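Local coordinates for glycosylation Associate Protein 2 (PDB 6OYC) that probably takes part, with its partner Gap proteins, in the glycosylation and export of a streptococcal adhesin through the accessory Sec system, at residues Ala500-Thr503 with Ser504-Arg508. Sequence-based numbering, arbitrary orientation.
Sequences AWFT and SQYRR
Gln505 N donates to Trp501 O over 2.7 Å, an almost straight bond (170° at the hydrogen) and the shortest of four successive i to i+4 backbone bonds along helix 495-514. The same two residues also meet through their side chains. Trp501 holds CG anti to its backbone N, which lays the indole beside the next turn; Gln505 sets CG over the border of one indole face, 4.0 Å from Trp501 CZ2, and a bend at chi2 turns the amide back across the ring. The amide plane is only 19° from the ring plane; Gln505 OE1 comes within 3.3 Å of Trp501 NE1, but the angle is too poor for a hydrogen bond, leaving this as face packing.

One residue further on, Phe502 and Tyr506 leave the helix on one flank, a turn apart. The tyrosine turns its CD2-CE2 edge to the phenylalanine face in an offset edge-to-face pair, planes at 63°, with Tyr506 CE2 3.3 Å from Phe502 CZ. Both rings reach strand 365-370, while Trp501 and Gln505 lean on Ala454 of strand 452-458. Packing of a helix on the mixed sheet that holds both strands suits the alpha/beta-hydrolase-like fold expected of this family. Between the side chains the contact is ring on ring and amide on indole, and the phenol oxygen of buried Tyr506 is satisfied by a hydrogen bond with Ser368 OG.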
ATOM      1  N   ALA B 500       6.689 -21.339  -7.446  1.00 69.02           N
ATOM      2  CA  ALA B 500       6.625 -21.891  -8.796  1.00 67.47           C
ATOM      3  C   ALA B 500       5.216 -22.337  -9.146  1.00 63.55           C
ATOM      4  O   ALA B 500       4.746 -22.110 -10.262  1.00 64.73           O
ATOM      5  CB  ALA B 500       7.607 -23.055  -8.935  1.00 69.21           C
ATOM      6  N   TRP B 501       4.520 -22.962  -8.199  1.00 63.90           N
ATOM      7  CA  TRP B 501       3.146 -23.374  -8.448  1.00 63.73           C
ATOM      8  C   TRP B 501       2.253 -22.169  -8.703  1.00 66.53           C
ATOM      9  O   TRP B 501       1.479 -22.145  -9.670  1.00 67.55           O
ATOM     10  CB  TRP B 501       2.618 -24.183  -7.263  1.00 64.89           C
ATOM     11  CG  TRP B 501       1.161 -24.496  -7.399  1.00 67.73           C
ATOM     12  CD1 TRP B 501       0.614 -25.561  -8.048  1.00 69.21           C
ATOM     13  CD2 TRP B 501       0.060 -23.723  -6.900  1.00 68.07           C
ATOM     14  NE1 TRP B 501      -0.757 -25.508  -7.976  1.00 70.47           N
ATOM     15  CE2 TRP B 501      -1.123 -24.390  -7.277  1.00 68.95           C
ATOM     16  CE3 TRP B 501      -0.040 -22.536  -6.166  1.00 64.31           C
ATOM     17  CZ2 TRP B 501      -2.393 -23.911  -6.944  1.00 64.52           C
ATOM     18  CZ3 TRP B 501      -1.303 -22.064  -5.838  1.00 63.39           C
ATOM     19  CH2 TRP B 501      -2.460 -22.748  -6.229  1.00 61.32           C
ATOM     20  N   PHE B 502       2.343 -21.160  -7.830  1.00 66.37           N
ATOM     21  CA  PHE B 502       1.510 -19.967  -7.946  1.00 64.36           C
ATOM     22  C   PHE B 502       1.717 -19.281  -9.289  1.00 60.82           C
ATOM     23  O   PHE B 502       0.751 -18.954  -9.988  1.00 59.30           O
ATOM     24  CB  PHE B 502       1.826 -19.014  -6.790  1.00 60.58           C
ATOM     25  CG  PHE B 502       0.985 -17.757  -6.761  1.00 56.04           C
ATOM     26  CD1 PHE B 502      -0.219 -17.726  -6.062  1.00 54.81           C
ATOM     27  CD2 PHE B 502       1.426 -16.592  -7.380  1.00 54.45           C
ATOM     28  CE1 PHE B 502      -0.988 -16.561  -6.009  1.00 51.93           C
ATOM     29  CE2 PHE B 502       0.669 -15.425  -7.332  1.00 51.58           C
ATOM     30  CZ  PHE B 502      -0.539 -15.409  -6.648  1.00 52.26           C
ATOM     31  N   THR B 503       2.975 -19.060  -9.670  1.00 59.85           N
ATOM     32  CA  THR B 503       3.225 -18.402 -10.945  1.00 62.52           C
ATOM     33  C   THR B 503       2.869 -19.306 -12.122  1.00 69.22           C
ATOM     34  O   THR B 503       2.416 -18.812 -13.161  1.00 67.97           O
ATOM     35  CB  THR B 503       4.684 -17.941 -11.039  1.00 63.47           C
ATOM     36  OG1 THR B 503       4.931 -17.446 -12.360  1.00 75.88           O
ATOM     37  CG2 THR B 503       5.647 -19.077 -10.763  1.00 59.88           C
ATOM     38  N   SER B 504       3.055 -20.624 -11.976  1.00 68.01           N
ATOM     39  CA  SER B 504       2.666 -21.555 -13.033  1.00 69.61           C
ATOM     40  C   SER B 504       1.154 -21.586 -13.199  1.00 70.79           C
ATOM     41  O   SER B 504       0.638 -21.544 -14.324  1.00 70.96           O
ATOM     42  CB  SER B 504       3.199 -22.958 -12.730  1.00 71.42           C
ATOM     43  OG  SER B 504       2.393 -23.959 -13.332  1.00 77.08           O
ATOM     44  N   GLN B 505       0.426 -21.667 -12.084  1.00 63.63           N
ATOM     45  CA  GLN B 505      -1.027 -21.633 -12.156  1.00 64.95           C
ATOM     46  C   GLN B 505      -1.521 -20.357 -12.822  1.00 67.87           C
ATOM     47  O   GLN B 505      -2.532 -20.376 -13.531  1.00 65.86           O
ATOM     48  CB  GLN B 505      -1.610 -21.774 -10.756  1.00 67.82           C
ATOM     49  CG  GLN B 505      -2.845 -22.633 -10.700  1.00 72.01           C
ATOM     50  CD  GLN B 505      -2.608 -24.038 -11.203  1.00 75.99           C
ATOM     51  OE1 GLN B 505      -1.502 -24.574 -11.097  1.00 79.17           O
ATOM     52  NE2 GLN B 505      -3.651 -24.646 -11.756  1.00 75.81           N
ATOM     53  N   TYR B 506      -0.807 -19.247 -12.624  1.00 66.17           N
ATOM     54  CA  TYR B 506      -1.170 -18.004 -13.294  1.00 65.83           C
ATOM     55  C   TYR B 506      -0.917 -18.087 -14.799  1.00 66.94           C
ATOM     56  O   TYR B 506      -1.796 -17.751 -15.604  1.00 63.13           O
ATOM     57  CB  TYR B 506      -0.391 -16.833 -12.683  1.00 64.02           C
ATOM     58  CG  TYR B 506      -1.225 -15.886 -11.845  1.00 60.22           C
ATOM     59  CD1 TYR B 506      -2.148 -15.035 -12.434  1.00 57.45           C
ATOM     60  CD2 TYR B 506      -1.078 -15.835 -10.461  1.00 59.34           C
ATOM     61  CE1 TYR B 506      -2.914 -14.162 -11.669  1.00 57.98           C
ATOM     62  CE2 TYR B 506      -1.843 -14.961  -9.681  1.00 55.37           C
ATOM     63  CZ  TYR B 506      -2.753 -14.124 -10.293  1.00 55.34           C
ATOM     64  OH  TYR B 506      -3.519 -13.251  -9.546  1.00 50.12           O
ATOM     65  N   ARG B 507       0.290 -18.510 -15.199  1.00 66.03           N
ATOM     66  CA  ARG B 507       0.659 -18.453 -16.611  1.00 70.75           C
ATOM     67  C   ARG B 507      -0.171 -19.424 -17.439  1.00 72.53           C
ATOM     68  O   ARG B 507      -0.612 -19.087 -18.547  1.00 69.40           O
ATOM     69  CB  ARG B 507       2.154 -18.734 -16.787  1.00 74.45           C
ATOM     70  CG  ARG B 507       3.015 -17.484 -16.973  1.00 79.36           C
ATOM     71  CD  ARG B 507       2.521 -16.608 -18.141  1.00 86.04           C
ATOM     72  NE  ARG B 507       3.488 -15.564 -18.486  1.00 86.30           N
ATOM     73  CZ  ARG B 507       3.257 -14.570 -19.337  1.00 77.86           C
ATOM     74  NH1 ARG B 507       2.082 -14.468 -19.942  1.00 76.93           N
ATOM     75  NH2 ARG B 507       4.206 -13.674 -19.581  1.00 72.01           N
ATOM     76  N   ARG B 508      -0.413 -20.626 -16.910  1.00 72.97           N
ATOM     77  CA  ARG B 508      -1.244 -21.593 -17.616  1.00 73.33           C
ATOM     78  C   ARG B 508      -2.694 -21.140 -17.703  1.00 69.93           C
ATOM     79  O   ARG B 508      -3.406 -21.540 -18.629  1.00 71.72           O
ATOM     80  CB  ARG B 508      -1.156 -22.961 -16.936  1.00 76.34           C
ATOM     81  CG  ARG B 508      -2.306 -23.247 -15.982  1.00 80.02           C
ATOM     82  CD  ARG B 508      -2.457 -24.731 -15.692  1.00 88.41           C
ATOM     83  NE  ARG B 508      -3.820 -25.069 -15.278  1.00 99.93           N
ATOM     84  CZ  ARG B 508      -4.663 -25.792 -16.011  1.00 95.97           C
ATOM     85  NH1 ARG B 508      -4.281 -26.261 -17.195  1.00 94.11           N
ATOM     86  NH2 ARG B 508      -5.886 -26.049 -15.561  1.00 94.13           N
TER